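Local coordinates for Ras-associated and pleckstrin homology domains-containing protein 1 (Homo sapiens, PDB 4GN1), which mediates localized membrane signals, takes part in regulating lamellipodial dynamics, and targets EVL and VASP to the leading edge, at residues A[161-166]-A[172-177]; A[137-142]-A[148-153]; A[220-223]-A[227-230]; A[188-193]-A[198-203]; A[89-94]-A[234-239]. One frame throughout, in Å; residues are numbered along the deposited sequence.

In the fold
Contacts 1 to 4 all lie in the pleckstrin homology (PH) domain, and contact 5 ties its C-terminal helix to the chain that leaves strand 83-87 of the Ras-associating domain. Along the chain, contact 2 (strands 135-141 and 148-156) closes first, then contact 1, contact 4 and contact 3 follow in series, all nested inside the long loop closed by contact 5. Contacts 1 and 2 lie on neighbouring strands, 148-156 and 159-162, with centres about 11 Å apart. Strand 218-221 of contact 3 runs between strand 135-141 of contact 2 and strand 202-206 of contact 4, and Pro-198 packs on both tryptophans of contact 2. Contacts 3 and 5 share helix 225-240, which thus serves both the PH barrel and the inter-domain junction.

Contact 1. Residues A[161-166]-A[172-177]; sequences YYVPKG and RDLVCF
The ring of Tyr-162 has a neighbour on each face: Phe-177 CD1 stands 3.8 Å above one, and Pro-164 N lies over the other, while Val-175 O comes to the edge in the ring plane. Phe-177 turns its own edge to the tyrosine, a T-shaped pair with centroids 5.1 Å apart and planes at 65°. Both rings belong to the antiparallel pairing of the third and fourth strands of the PH domain, residues 159-162 and 175-178. The backbone puts Phe-177 CB 3.5 Å from Tyr-162 CD2; with CG anti to the backbone N (chi1 171°), the phenyl ring then comes over the tyrosine face, CD1 leading. The same two rings continue inward to Leu-140 and, from Phe-177, edge-to-face to Phe-153.

Tyr-161 extends the other way. Cys-176 SG sits above its ring at a distance, 5.5 Å from the centroid. The Tyr-161 hydroxyl, a site of ABL1 phosphorylation that is unmodified here, bonds to Ser-158 OG. Leu-174 CD2 meets Val-163 CG2 at 3.9 Å. Tyr-162 and Val-175 form the hydrogen-bonded pair. Beyond it the chains stay close without further backbone hydrogen bonds between these segments, and Asp-173 O receives a CA-H...O contact from Val-163 CA. The straighter of the two backbone bonds runs from Val-175 N to Tyr-162 O, 2.9 Å long with 165° at the hydrogen.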
# COMPACT_ATOMS: atom_id res chain seq x y z
N TYR A 161 3.73 10.80 12.16
CA TYR A 161 4.32 11.97 12.81
C TYR A 161 5.78 12.05 12.48
O TYR A 161 6.39 11.06 12.06
CB TYR A 161 4.19 11.86 14.33
CG TYR A 161 2.78 11.93 14.79
CD1 TYR A 161 2.25 13.11 15.28
CD2 TYR A 161 1.97 10.81 14.71
CE1 TYR A 161 0.93 13.18 15.70
CE2 TYR A 161 0.65 10.86 15.11
CZ TYR A 161 0.15 12.04 15.60
OH TYR A 161 -1.16 12.06 15.99
N TYR A 162 6.36 13.24 12.68
CA TYR A 162 7.76 13.46 12.40
C TYR A 162 8.26 14.68 13.12
O TYR A 162 7.49 15.46 13.66
CB TYR A 162 8.02 13.58 10.89
CG TYR A 162 7.76 14.94 10.26
CD1 TYR A 162 8.63 15.47 9.32
CD2 TYR A 162 6.63 15.70 10.60
CE1 TYR A 162 8.40 16.71 8.73
CE2 TYR A 162 6.39 16.94 10.02
CZ TYR A 162 7.28 17.43 9.09
OH TYR A 162 7.04 18.64 8.51
N VAL A 163 9.58 14.83 13.11
CA VAL A 163 10.25 15.96 13.70
C VAL A 163 10.75 16.79 12.52
O VAL A 163 11.58 16.30 11.74
CB VAL A 163 11.42 15.49 14.57
CG1 VAL A 163 12.00 16.66 15.35
CG2 VAL A 163 10.95 14.39 15.51
N PRO A 164 10.22 18.01 12.35
CA PRO A 164 10.70 18.88 11.28
C PRO A 164 12.10 19.49 11.52
O PRO A 164 12.73 19.96 10.56
CB PRO A 164 9.63 19.98 11.23
CG PRO A 164 9.07 20.02 12.60
CD PRO A 164 9.08 18.59 13.07
N LYS A 165 12.59 19.45 12.76
CA LYS A 165 13.91 20.03 13.11
C LYS A 165 14.99 18.94 13.10
O LYS A 165 14.94 18.02 13.93
CB LYS A 165 13.83 20.67 14.51
CG LYS A 165 14.62 21.97 14.75
CD LYS A 165 16.09 21.93 14.34
CE LYS A 165 16.95 21.00 15.19
NZ LYS A 165 17.14 21.52 16.57
N GLY A 166 15.96 19.04 12.18
CA GLY A 166 17.10 18.11 12.11
C GLY A 166 16.81 16.72 11.54
O GLY A 166 15.81 16.51 10.83
N ARG A 172 9.61 14.87 21.88
CA ARG A 172 8.74 16.01 22.24
C ARG A 172 8.34 16.88 21.02
O ARG A 172 7.28 17.52 21.03
CB ARG A 172 9.37 16.86 23.33
CG ARG A 172 10.51 17.78 22.89
CD ARG A 172 10.71 18.82 23.98
NE ARG A 172 12.00 19.51 23.99
CZ ARG A 172 13.20 18.93 24.10
NH1 ARG A 172 13.32 17.60 24.17
NH2 ARG A 172 14.29 19.68 24.12
N ASP A 173 9.20 16.87 20.00
CA ASP A 173 9.02 17.65 18.77
C ASP A 173 8.39 16.86 17.62
O ASP A 173 8.62 17.17 16.44
CB ASP A 173 10.37 18.25 18.31
CG ASP A 173 10.69 19.59 18.98
OD1 ASP A 173 9.76 20.27 19.48
OD2 ASP A 173 11.88 19.97 18.97
N LEU A 174 7.62 15.82 17.95
CA LEU A 174 6.79 15.11 16.98
C LEU A 174 5.54 15.92 16.71
O LEU A 174 4.75 16.17 17.62
CB LEU A 174 6.43 13.69 17.48
CG LEU A 174 7.53 12.62 17.45
CD1 LEU A 174 7.16 11.46 18.37
CD2 LEU A 174 7.86 12.12 16.04
N VAL A 175 5.37 16.34 15.45
CA VAL A 175 4.13 17.01 14.98
C VAL A 175 3.44 16.14 13.92
O VAL A 175 4.08 15.28 13.31
CB VAL A 175 4.37 18.47 14.43
CG1 VAL A 175 5.10 19.34 15.44
CG2 VAL A 175 5.09 18.48 13.08
N CYS A 176 2.14 16.34 13.71
CA CYS A 176 1.43 15.58 12.69
C CYS A 176 2.13 15.77 11.35
O CYS A 176 2.39 16.91 10.93
CB CYS A 176 -0.04 15.97 12.58
SG CYS A 176 -0.96 15.02 11.33
N PHE A 177 2.47 14.65 10.71
CA PHE A 177 2.99 14.64 9.36
C PHE A 177 1.84 14.32 8.41
O PHE A 177 1.67 15.01 7.42
CB PHE A 177 4.15 13.64 9.19
CG PHE A 177 4.58 13.43 7.75
CD1 PHE A 177 5.38 14.36 7.11
CD2 PHE A 177 4.16 12.29 7.05
CE1 PHE A 177 5.76 14.16 5.79
CE2 PHE A 177 4.53 12.09 5.73
CZ PHE A 177 5.33 13.03 5.09

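Contact 2. Residues A[137-142]-A[148-153]; sequences VLWLKD and WKKRYF
Lys-150 lies across one face of Trp-139, with CG 3.8 Å from the centroid of the six-membered ring and almost on its normal. Bends at chi3 (127°) and chi4 then bring NZ back over the five-membered ring, 4.1 Å from that centroid, so one lysine gives the indole both a CH-pi and a cation-pi contact. Val-137 CG1 meets the same lysine at CB, 3.7 Å away, crossing it at about a right angle. Further along the same face Lys-141 gives Trp-148 a CH-pi contact alone, CB standing 3.6 Å from the centroid of the six-membered ring. The two tryptophans touch through Trp-139 CB and Trp-148 CE3.

On the other face Leu-138 CB packs against Phe-153 CD1 at 3.7 Å, and Phe-153 carries on to Trp-231 of helix 225-240. The strands are the first two of the PH domain, an antiparallel hairpin whose connecting loop borders the phosphoinositide site in many PH domains. Leu-138 and Arg-151 make its regular hydrogen-bonded pair, Arg-151 N meeting Leu-138 O at 2.8 Å.

Farther out, Pro-198 packs on both indoles. Trp-148 NE1 bonds to Tyr-195 O, whereas Trp-139 NE1 is buried without a partner. Lys-141 NZ is tied to Asp-142 O and to Lys-145 O. Arg-151, beside Leu-138 and Leu-140, sends NH1 to Gly-166 O. Asp-223 makes a long, weak ion pair with Lys-150 NZ.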
# COMPACT_ATOMS: atom_id res chain seq x y z
N VAL A 137 14.61 6.67 10.70
CA VAL A 137 14.89 7.83 9.88
C VAL A 137 14.52 7.47 8.45
O VAL A 137 14.54 6.29 8.08
CB VAL A 137 16.35 8.34 10.06
CG1 VAL A 137 16.67 9.47 9.10
CG2 VAL A 137 16.56 8.84 11.49
N LEU A 138 14.07 8.47 7.69
CA LEU A 138 13.64 8.29 6.30
C LEU A 138 13.89 9.59 5.56
O LEU A 138 14.01 10.65 6.18
CB LEU A 138 12.16 7.94 6.23
CG LEU A 138 11.66 6.57 6.71
CD1 LEU A 138 10.15 6.52 6.72
CD2 LEU A 138 12.20 5.47 5.82
N TRP A 139 13.96 9.52 4.24
CA TRP A 139 14.06 10.73 3.41
C TRP A 139 12.70 11.30 3.02
O TRP A 139 11.81 10.55 2.60
CB TRP A 139 14.85 10.47 2.13
CG TRP A 139 16.20 9.82 2.26
CD1 TRP A 139 16.50 8.45 2.30
CD2 TRP A 139 17.51 10.50 2.29
NE1 TRP A 139 17.86 8.25 2.37
CE2 TRP A 139 18.53 9.43 2.37
CE3 TRP A 139 17.93 11.83 2.26
CZ2 TRP A 139 19.89 9.71 2.43
CZ3 TRP A 139 19.31 12.10 2.31
CH2 TRP A 139 20.27 11.07 2.40
N LEU A 140 12.57 12.62 3.14
CA LEU A 140 11.37 13.33 2.73
C LEU A 140 11.69 14.32 1.63
O LEU A 140 12.40 15.29 1.86
CB LEU A 140 10.77 14.10 3.91
CG LEU A 140 9.57 15.02 3.63
CD1 LEU A 140 8.35 14.21 3.20
CD2 LEU A 140 9.22 15.88 4.84
N LYS A 141 11.15 14.09 0.44
CA LYS A 141 11.24 15.07 -0.64
C LYS A 141 10.70 16.48 -0.24
O LYS A 141 9.65 16.61 0.41
CB LYS A 141 10.54 14.55 -1.91
CG LYS A 141 10.88 15.35 -3.16
CD LYS A 141 10.24 14.82 -4.44
CE LYS A 141 8.94 15.56 -4.80
NZ LYS A 141 9.14 17.02 -5.05
N ASP A 142 11.44 17.52 -0.62
CA ASP A 142 10.99 18.91 -0.45
C ASP A 142 9.77 19.18 -1.30
O ASP A 142 9.64 18.61 -2.39
CB ASP A 142 12.12 19.86 -0.86
CG ASP A 142 13.25 19.86 0.13
OD1 ASP A 142 12.97 20.02 1.34
OD2 ASP A 142 14.43 19.70 -0.29
N TRP A 148 16.01 15.99 -1.24
CA TRP A 148 15.50 15.20 -0.09
C TRP A 148 16.23 15.50 1.18
O TRP A 148 17.33 16.02 1.16
CB TRP A 148 15.63 13.72 -0.37
CG TRP A 148 14.96 13.30 -1.65
CD1 TRP A 148 15.34 13.60 -2.96
CD2 TRP A 148 13.75 12.46 -1.78
NE1 TRP A 148 14.49 13.02 -3.86
CE2 TRP A 148 13.50 12.33 -3.22
CE3 TRP A 148 12.89 11.82 -0.89
CZ2 TRP A 148 12.43 11.59 -3.72
CZ3 TRP A 148 11.81 11.08 -1.40
CH2 TRP A 148 11.59 10.97 -2.78
N LYS A 149 15.61 15.16 2.30
CA LYS A 149 16.17 15.40 3.63
C LYS A 149 15.79 14.29 4.61
O LYS A 149 14.61 13.96 4.75
CB LYS A 149 15.66 16.74 4.20
CG LYS A 149 16.10 17.97 3.43
CD LYS A 149 15.91 19.22 4.26
CE LYS A 149 16.16 20.47 3.45
NZ LYS A 149 16.16 21.65 4.36
N LYS A 150 16.78 13.74 5.30
CA LYS A 150 16.53 12.79 6.37
C LYS A 150 15.73 13.45 7.50
O LYS A 150 16.09 14.53 7.96
CB LYS A 150 17.85 12.22 6.89
CG LYS A 150 18.35 11.02 6.08
CD LYS A 150 19.69 10.49 6.58
CE LYS A 150 19.63 8.98 6.88
NZ LYS A 150 18.73 8.19 5.99
N ARG A 151 14.63 12.82 7.89
CA ARG A 151 13.86 13.17 9.09
C ARG A 151 13.50 11.87 9.80
O ARG A 151 13.36 10.83 9.15
CB ARG A 151 12.55 13.92 8.77
CG ARG A 151 12.61 15.14 7.85
CD ARG A 151 13.12 16.39 8.54
NE ARG A 151 13.04 17.59 7.69
CZ ARG A 151 13.81 18.68 7.81
NH1 ARG A 151 14.75 18.74 8.74
NH2 ARG A 151 13.64 19.71 6.99
N TYR A 152 13.33 11.94 11.12
CA TYR A 152 12.88 10.80 11.93
C TYR A 152 11.35 10.69 11.96
O TYR A 152 10.65 11.69 12.18
CB TYR A 152 13.40 10.94 13.36
CG TYR A 152 12.91 9.86 14.31
CD1 TYR A 152 13.55 8.61 14.39
CD2 TYR A 152 11.80 10.09 15.15
CE1 TYR A 152 13.12 7.63 15.26
CE2 TYR A 152 11.36 9.11 16.03
CZ TYR A 152 12.02 7.88 16.08
OH TYR A 152 11.59 6.91 16.95
N PHE A 153 10.85 9.46 11.79
CA PHE A 153 9.41 9.20 11.64
C PHE A 153 8.87 8.21 12.65
O PHE A 153 9.58 7.29 13.08
CB PHE A 153 9.07 8.67 10.25
CG PHE A 153 9.02 9.73 9.20
CD1 PHE A 153 10.15 10.04 8.45
CD2 PHE A 153 7.85 10.43 8.97
CE1 PHE A 153 10.11 11.03 7.47
CE2 PHE A 153 7.79 11.42 8.00
CZ PHE A 153 8.92 11.72 7.25

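Contact 3. Residues A[220-223]-A[227-230]; sequences LCCD and TLHQ
Cys-222 brings the strand into touch with Leu-228 and Thr-227, and the two residues before it set it up. Leu-220 turns its side chain inward onto Leu-140, Phe-153 and Leu-203. Cys-221 points to the opposite side of the strand, away from the helix, against Pro-198 and Trp-139, and its backbone pairs with Trp-139. One residue on, Cys-222 swings back toward the helix. Its SG, anti to its own carbonyl carbon (chi1 -58°), comes to rest against the helix backbone, 3.7 Å from Leu-228 CA and 4.2 Å from Leu-228 CB. CB does the rest of the touching, 3.9 Å from Thr-227 CB, with Thr-227 CG2 slightly farther off. The contact is thus one small side chain pressed against the first turns of helix 225-240, purely by van der Waals packing. The backbone of Cys-222 is held independently: its N pairs with Tyr-201, and its O takes the hydroxyl of Thr-199. The chain then passes through Asp-223 into the turn before the helix. Thr-227 has its polar end occupied as well, OG1 bonding to Asp-224 OD1. A last strand running by a short turn into a C-terminal helix that packs against one end of the barrel is characteristic of the PH domain.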
# COMPACT_ATOMS: atom_id res chain seq x y z
N LEU A 220 8.26 9.64 0.29
CA LEU A 220 9.20 9.10 1.27
C LEU A 220 10.16 8.10 0.62
O LEU A 220 9.76 7.32 -0.26
CB LEU A 220 8.45 8.44 2.42
CG LEU A 220 7.57 9.36 3.25
CD1 LEU A 220 6.66 8.59 4.21
CD2 LEU A 220 8.44 10.35 4.01
N CYS A 221 11.41 8.12 1.05
CA CYS A 221 12.44 7.21 0.52
C CYS A 221 13.09 6.44 1.66
O CYS A 221 13.48 7.02 2.68
CB CYS A 221 13.50 7.98 -0.27
SG CYS A 221 14.75 6.92 -1.02
N CYS A 222 13.23 5.13 1.48
CA CYS A 222 13.74 4.28 2.53
C CYS A 222 15.14 3.83 2.19
O CYS A 222 15.53 3.83 1.01
CB CYS A 222 12.83 3.08 2.70
SG CYS A 222 11.12 3.53 3.08
N ASP A 223 15.88 3.43 3.23
CA ASP A 223 17.28 2.97 3.08
C ASP A 223 17.42 1.73 2.21
O ASP A 223 18.39 1.60 1.47
CB ASP A 223 17.94 2.71 4.45
CG ASP A 223 18.51 3.97 5.09
OD1 ASP A 223 18.65 3.99 6.34
OD2 ASP A 223 18.81 4.95 4.35
N THR A 227 12.97 -1.79 5.03
CA THR A 227 12.36 -0.59 5.63
C THR A 227 11.12 -0.20 4.82
O THR A 227 10.08 0.11 5.40
CB THR A 227 13.35 0.60 5.67
OG1 THR A 227 14.62 0.16 6.15
CG2 THR A 227 12.83 1.71 6.60
N LEU A 228 11.24 -0.23 3.50
CA LEU A 228 10.11 -0.00 2.63
C LEU A 228 8.93 -0.93 2.98
O LEU A 228 7.80 -0.46 3.14
CB LEU A 228 10.50 -0.12 1.16
CG LEU A 228 9.41 0.04 0.10
CD1 LEU A 228 8.74 1.41 0.16
CD2 LEU A 228 9.96 -0.24 -1.30
N HIS A 229 9.21 -2.23 3.14
CA HIS A 229 8.15 -3.20 3.43
C HIS A 229 7.52 -3.02 4.78
O HIS A 229 6.28 -3.07 4.91
CB HIS A 229 8.63 -4.63 3.21
CG HIS A 229 8.82 -4.99 1.74
ND1 HIS A 229 9.62 -6.00 1.33
CD2 HIS A 229 8.33 -4.39 0.58
CE1 HIS A 229 9.61 -6.06 -0.01
NE2 HIS A 229 8.82 -5.07 -0.47
N GLN A 230 8.34 -2.78 5.79
CA GLN A 230 7.81 -2.55 7.12
C GLN A 230 6.89 -1.32 7.15
O GLN A 230 5.76 -1.38 7.67
CB GLN A 230 8.95 -2.44 8.13
CG GLN A 230 9.59 -3.79 8.46
CD GLN A 230 10.82 -3.71 9.37
OE1 GLN A 230 11.71 -4.56 9.29
NE2 GLN A 230 10.87 -2.72 10.25

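Contact 4. Residues A[188-193]-A[198-203]; sequences GQDYRN and PTDYCL
Asp-200, not the N-cap residue Asp-190, offers its carboxylate to the start of helix 191-194. Its OD1 takes the N-H of Arg-192 at 3.3 Å, the donor standing above the carboxylate plane, 38° out of it. A water accepts from Tyr-191 N at 2.7 Å and lies 2.8 Å from Asp-200 OD1, joining the same helix end to the same oxygen. Asp-190 is held within its own segment instead, OD1 receiving Asn-193 ND2 through its syn lone pair. Cys-202 SG presses on Tyr-191 CB at 3.6 Å, while Gly-188 CA lies over the rim of one face of the Tyr-191 ring. Tyr-191 is an ABL1 phosphorylation site, unmodified here; its hydroxyl bonds to Leu-56 O, linking this PH-domain loop to the Ras-associating part. Gly-188 N completes the pairing of strands 184-188 and 202-206 with a bond to Cys-202 O, 3.1 Å long. Arg-192 does not pair with Asp-200 through its guanidinium; the flat group lies over Pro-198 O. The two carboxylates approach to 4.3 Å between Asp-190 OD2 and Asp-200 OD1, and the N-H groups at the helix start probably ease that repulsion and help keep Asp-200 charged.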
# COMPACT_ATOMS: atom_id res chain seq x y z
N GLY A 188 6.39 4.18 -5.47
CA GLY A 188 6.91 4.98 -6.58
C GLY A 188 7.78 4.12 -7.47
O GLY A 188 8.45 3.20 -6.99
N GLN A 189 7.75 4.41 -8.77
CA GLN A 189 8.51 3.64 -9.77
C GLN A 189 9.63 4.47 -10.32
O GLN A 189 9.39 5.48 -10.99
CB GLN A 189 7.60 3.18 -10.92
CG GLN A 189 6.53 2.18 -10.51
CD GLN A 189 7.08 1.20 -9.47
OE1 GLN A 189 8.11 0.52 -9.70
NE2 GLN A 189 6.42 1.14 -8.31
N ASP A 190 10.86 4.04 -10.03
CA ASP A 190 12.05 4.66 -10.60
C ASP A 190 12.19 6.13 -10.16
O ASP A 190 12.49 7.03 -10.95
CB ASP A 190 12.03 4.53 -12.13
CG ASP A 190 13.34 4.97 -12.77
OD1 ASP A 190 13.29 5.66 -13.81
OD2 ASP A 190 14.43 4.67 -12.20
N TYR A 191 11.97 6.36 -8.87
CA TYR A 191 12.03 7.71 -8.31
C TYR A 191 13.48 8.21 -8.24
O TYR A 191 13.73 9.43 -8.19
CB TYR A 191 11.30 7.76 -6.96
CG TYR A 191 9.80 7.98 -7.11
CD1 TYR A 191 9.17 7.85 -8.35
CD2 TYR A 191 9.01 8.32 -6.00
CE1 TYR A 191 7.82 8.08 -8.49
CE2 TYR A 191 7.65 8.53 -6.12
CZ TYR A 191 7.05 8.41 -7.36
OH TYR A 191 5.70 8.63 -7.51
N ARG A 192 14.41 7.26 -8.22
CA ARG A 192 15.83 7.52 -8.41
C ARG A 192 16.06 8.57 -9.48
O ARG A 192 16.71 9.58 -9.24
CB ARG A 192 16.52 6.23 -8.86
CG ARG A 192 17.35 5.56 -7.79
CD ARG A 192 18.51 6.45 -7.41
NE ARG A 192 19.73 5.67 -7.29
CZ ARG A 192 20.91 6.16 -6.92
NH1 ARG A 192 21.07 7.45 -6.62
NH2 ARG A 192 21.95 5.34 -6.87
N ASN A 193 15.49 8.32 -10.65
CA ASN A 193 15.58 9.20 -11.80
C ASN A 193 14.57 10.37 -11.80
O ASN A 193 14.97 11.53 -11.91
CB ASN A 193 15.44 8.38 -13.07
CG ASN A 193 16.59 7.43 -13.28
OD1 ASN A 193 17.76 7.80 -13.15
ND2 ASN A 193 16.27 6.19 -13.63
N PRO A 198 17.28 9.39 -3.21
CA PRO A 198 18.52 8.74 -2.75
C PRO A 198 18.55 7.23 -2.95
O PRO A 198 19.63 6.66 -3.05
CB PRO A 198 18.59 9.10 -1.26
CG PRO A 198 17.21 9.50 -0.90
CD PRO A 198 16.63 10.13 -2.12
N THR A 199 17.39 6.58 -2.98
CA THR A 199 17.30 5.18 -3.45
C THR A 199 16.00 4.95 -4.21
O THR A 199 15.16 5.85 -4.31
CB THR A 199 17.31 4.14 -2.30
OG1 THR A 199 15.95 3.84 -1.92
CG2 THR A 199 18.15 4.62 -1.07
N ASP A 200 15.81 3.72 -4.70
CA ASP A 200 14.56 3.34 -5.32
C ASP A 200 13.44 2.85 -4.38
O ASP A 200 12.31 2.59 -4.82
CB ASP A 200 14.82 2.32 -6.42
CG ASP A 200 14.79 2.95 -7.80
OD1 ASP A 200 14.10 4.00 -7.99
OD2 ASP A 200 15.46 2.38 -8.70
N TYR A 201 13.75 2.72 -3.09
CA TYR A 201 12.75 2.22 -2.16
C TYR A 201 11.84 3.35 -1.63
O TYR A 201 12.05 3.89 -0.55
CB TYR A 201 13.42 1.40 -1.06
CG TYR A 201 14.44 0.45 -1.62
CD1 TYR A 201 14.04 -0.63 -2.41
CD2 TYR A 201 15.80 0.63 -1.39
CE1 TYR A 201 14.96 -1.51 -2.95
CE2 TYR A 201 16.74 -0.25 -1.92
CZ TYR A 201 16.31 -1.32 -2.70
OH TYR A 201 17.21 -2.23 -3.25
N CYS A 202 10.85 3.70 -2.46
CA CYS A 202 10.00 4.87 -2.24
C CYS A 202 8.52 4.55 -2.05
O CYS A 202 7.93 3.79 -2.84
CB CYS A 202 10.12 5.84 -3.41
SG CYS A 202 11.69 6.72 -3.52
N LEU A 203 7.92 5.17 -1.04
CA LEU A 203 6.46 5.14 -0.86
C LEU A 203 5.83 6.55 -0.97
O LEU A 203 6.49 7.56 -0.69
CB LEU A 203 6.09 4.49 0.46
CG LEU A 203 6.53 5.20 1.75
CD1 LEU A 203 5.57 4.80 2.88
CD2 LEU A 203 7.95 4.86 2.14
O HOH W 1 9.01 1.79 -4.56
O HOH W 2 11.43 4.33 -7.12

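Contact 5. Residues A[89-94]-A[234-239]; sequences IEKYAL and GIRIAK
Arg-236 reaches from helix 225-240 to the backbone of Lys-91, and its chain can be followed outward. CB points toward residues 89-94, and CG continues anti to the carbonyl carbon (chi1 -75°). The side chain also touches Val-185 on strand 184-188 and Leu-244 on helix 242-251. The chain bends at chi3 (73°), and CZ comes 3.9 Å from Lys-91 O. NH1 is 3.7 Å from that same oxygen and also makes a weak bond to Asn-233 OD1. NH2 is nearest, giving Lys-91 O a weak hydrogen bond of 3.4 Å with 144° at the hydrogen, and the oxygen lies at the edge of the guanidinium, near its plane. The stronger partner of NH2 is Glu-63 OE2, in a salt bridge that probably balances the buried charge.

The contact joins the C-terminal helix of the PH domain to the chain leaving strand 83-87 of the ubiquitin-like Ras-associating domain, which places it at the junction between the two modules.

A second, apolar meeting lies one residue farther along the helix. Leu-94 CD1 and Ile-237 CD1 are 4.1 Å apart, and Leu-94 CD2 lies 4.2 Å from Ile-237 CG1. Tyr-101 also touches Leu-94, and Leu-102 and Val-129 touch Ile-237. Lys-91 itself lays CG over the centre of one face of the Tyr-92 ring, 3.8 Å above its plane. Lys-91 NZ is bonded to Asp-64 OD2 and Trp-47 O, and Tyr-92 OH goes to the same Asp-64.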
# COMPACT_ATOMS: atom_id res chain seq x y z
N ILE A 89 3.51 -10.70 -4.46
CA ILE A 89 3.73 -11.30 -3.12
C ILE A 89 3.57 -10.28 -2.01
O ILE A 89 3.10 -10.64 -0.93
CB ILE A 89 5.06 -12.10 -3.00
CG1 ILE A 89 6.29 -11.18 -3.08
CG2 ILE A 89 5.08 -13.22 -4.04
CD1 ILE A 89 7.63 -11.90 -3.00
N GLU A 90 3.89 -9.02 -2.30
CA GLU A 90 3.72 -7.95 -1.33
C GLU A 90 2.34 -7.93 -0.66
O GLU A 90 2.23 -7.49 0.48
CB GLU A 90 3.94 -6.56 -1.96
CG GLU A 90 5.32 -6.25 -2.46
CD GLU A 90 5.40 -6.21 -3.98
OE1 GLU A 90 6.33 -5.57 -4.49
OE2 GLU A 90 4.55 -6.81 -4.66
N LYS A 91 1.29 -8.39 -1.35
CA LYS A 91 -0.09 -8.19 -0.83
C LYS A 91 -0.33 -8.90 0.50
O LYS A 91 -0.85 -8.31 1.43
CB LYS A 91 -1.19 -8.55 -1.87
CG LYS A 91 -2.60 -8.27 -1.34
CD LYS A 91 -3.73 -8.42 -2.38
CE LYS A 91 -3.94 -9.88 -2.83
NZ LYS A 91 -5.08 -10.02 -3.79
N TYR A 92 0.03 -10.17 0.57
CA TYR A 92 -0.17 -10.90 1.82
C TYR A 92 1.11 -11.36 2.51
O TYR A 92 1.08 -12.25 3.36
CB TYR A 92 -1.16 -12.06 1.64
CG TYR A 92 -2.55 -11.54 1.35
CD1 TYR A 92 -3.18 -10.63 2.23
CD2 TYR A 92 -3.24 -11.93 0.21
CE1 TYR A 92 -4.44 -10.14 1.97
CE2 TYR A 92 -4.50 -11.45 -0.06
CZ TYR A 92 -5.10 -10.56 0.82
OH TYR A 92 -6.34 -10.08 0.53
N ALA A 93 2.24 -10.76 2.14
CA ALA A 93 3.53 -11.13 2.75
C ALA A 93 3.36 -11.06 4.27
O ALA A 93 3.45 -12.06 4.96
CB ALA A 93 4.65 -10.22 2.27
N LEU A 94 3.02 -9.86 4.74
CA LEU A 94 2.72 -9.60 6.14
C LEU A 94 1.94 -10.72 6.87
O LEU A 94 2.18 -10.99 8.05
CB LEU A 94 1.97 -8.27 6.23
CG LEU A 94 1.02 -8.05 7.40
CD1 LEU A 94 1.85 -7.61 8.59
CD2 LEU A 94 -0.03 -7.01 7.08
N GLY A 234 2.97 -1.44 7.81
CA GLY A 234 2.55 -0.71 9.00
C GLY A 234 1.45 0.26 8.63
O GLY A 234 0.36 0.22 9.17
N ILE A 235 1.75 1.15 7.68
CA ILE A 235 0.77 2.12 7.21
C ILE A 235 -0.55 1.46 6.83
O ILE A 235 -1.62 1.97 7.19
CB ILE A 235 1.33 3.01 6.08
CG1 ILE A 235 2.51 3.80 6.65
CG2 ILE A 235 0.27 3.96 5.52
CD1 ILE A 235 3.33 4.52 5.60
N ARG A 236 -0.48 0.32 6.16
CA ARG A 236 -1.67 -0.42 5.75
C ARG A 236 -2.51 -0.91 6.94
O ARG A 236 -3.74 -0.75 6.95
CB ARG A 236 -1.30 -1.57 4.82
CG ARG A 236 -0.96 -1.10 3.40
CD ARG A 236 -0.34 -2.21 2.57
NE ARG A 236 -1.34 -3.19 2.19
CZ ARG A 236 -1.23 -4.50 2.35
NH1 ARG A 236 -0.14 -5.02 2.90
NH2 ARG A 236 -2.23 -5.29 1.95
N ILE A 237 -1.84 -1.46 7.95
CA ILE A 237 -2.53 -1.89 9.17
C ILE A 237 -3.29 -0.73 9.81
O ILE A 237 -4.49 -0.81 10.03
CB ILE A 237 -1.57 -2.51 10.19
CG1 ILE A 237 -0.97 -3.78 9.58
CG2 ILE A 237 -2.29 -2.77 11.51
CD1 ILE A 237 0.17 -4.38 10.38
N ALA A 238 -2.57 0.35 10.06
CA ALA A 238 -3.12 1.55 10.69
C ALA A 238 -4.23 2.21 9.87
O ALA A 238 -5.09 2.89 10.43
CB ALA A 238 -2.00 2.54 10.93
N LYS A 239 -4.21 2.04 8.54
CA LYS A 239 -5.30 2.52 7.69
C LYS A 239 -6.52 1.60 7.68
O LYS A 239 -7.65 2.04 7.92
CB LYS A 239 -4.87 2.78 6.25
CG LYS A 239 -6.01 3.33 5.40
CD LYS A 239 -5.54 3.92 4.10
CE LYS A 239 -6.71 4.29 3.23
NZ LYS A 239 -7.36 5.58 3.59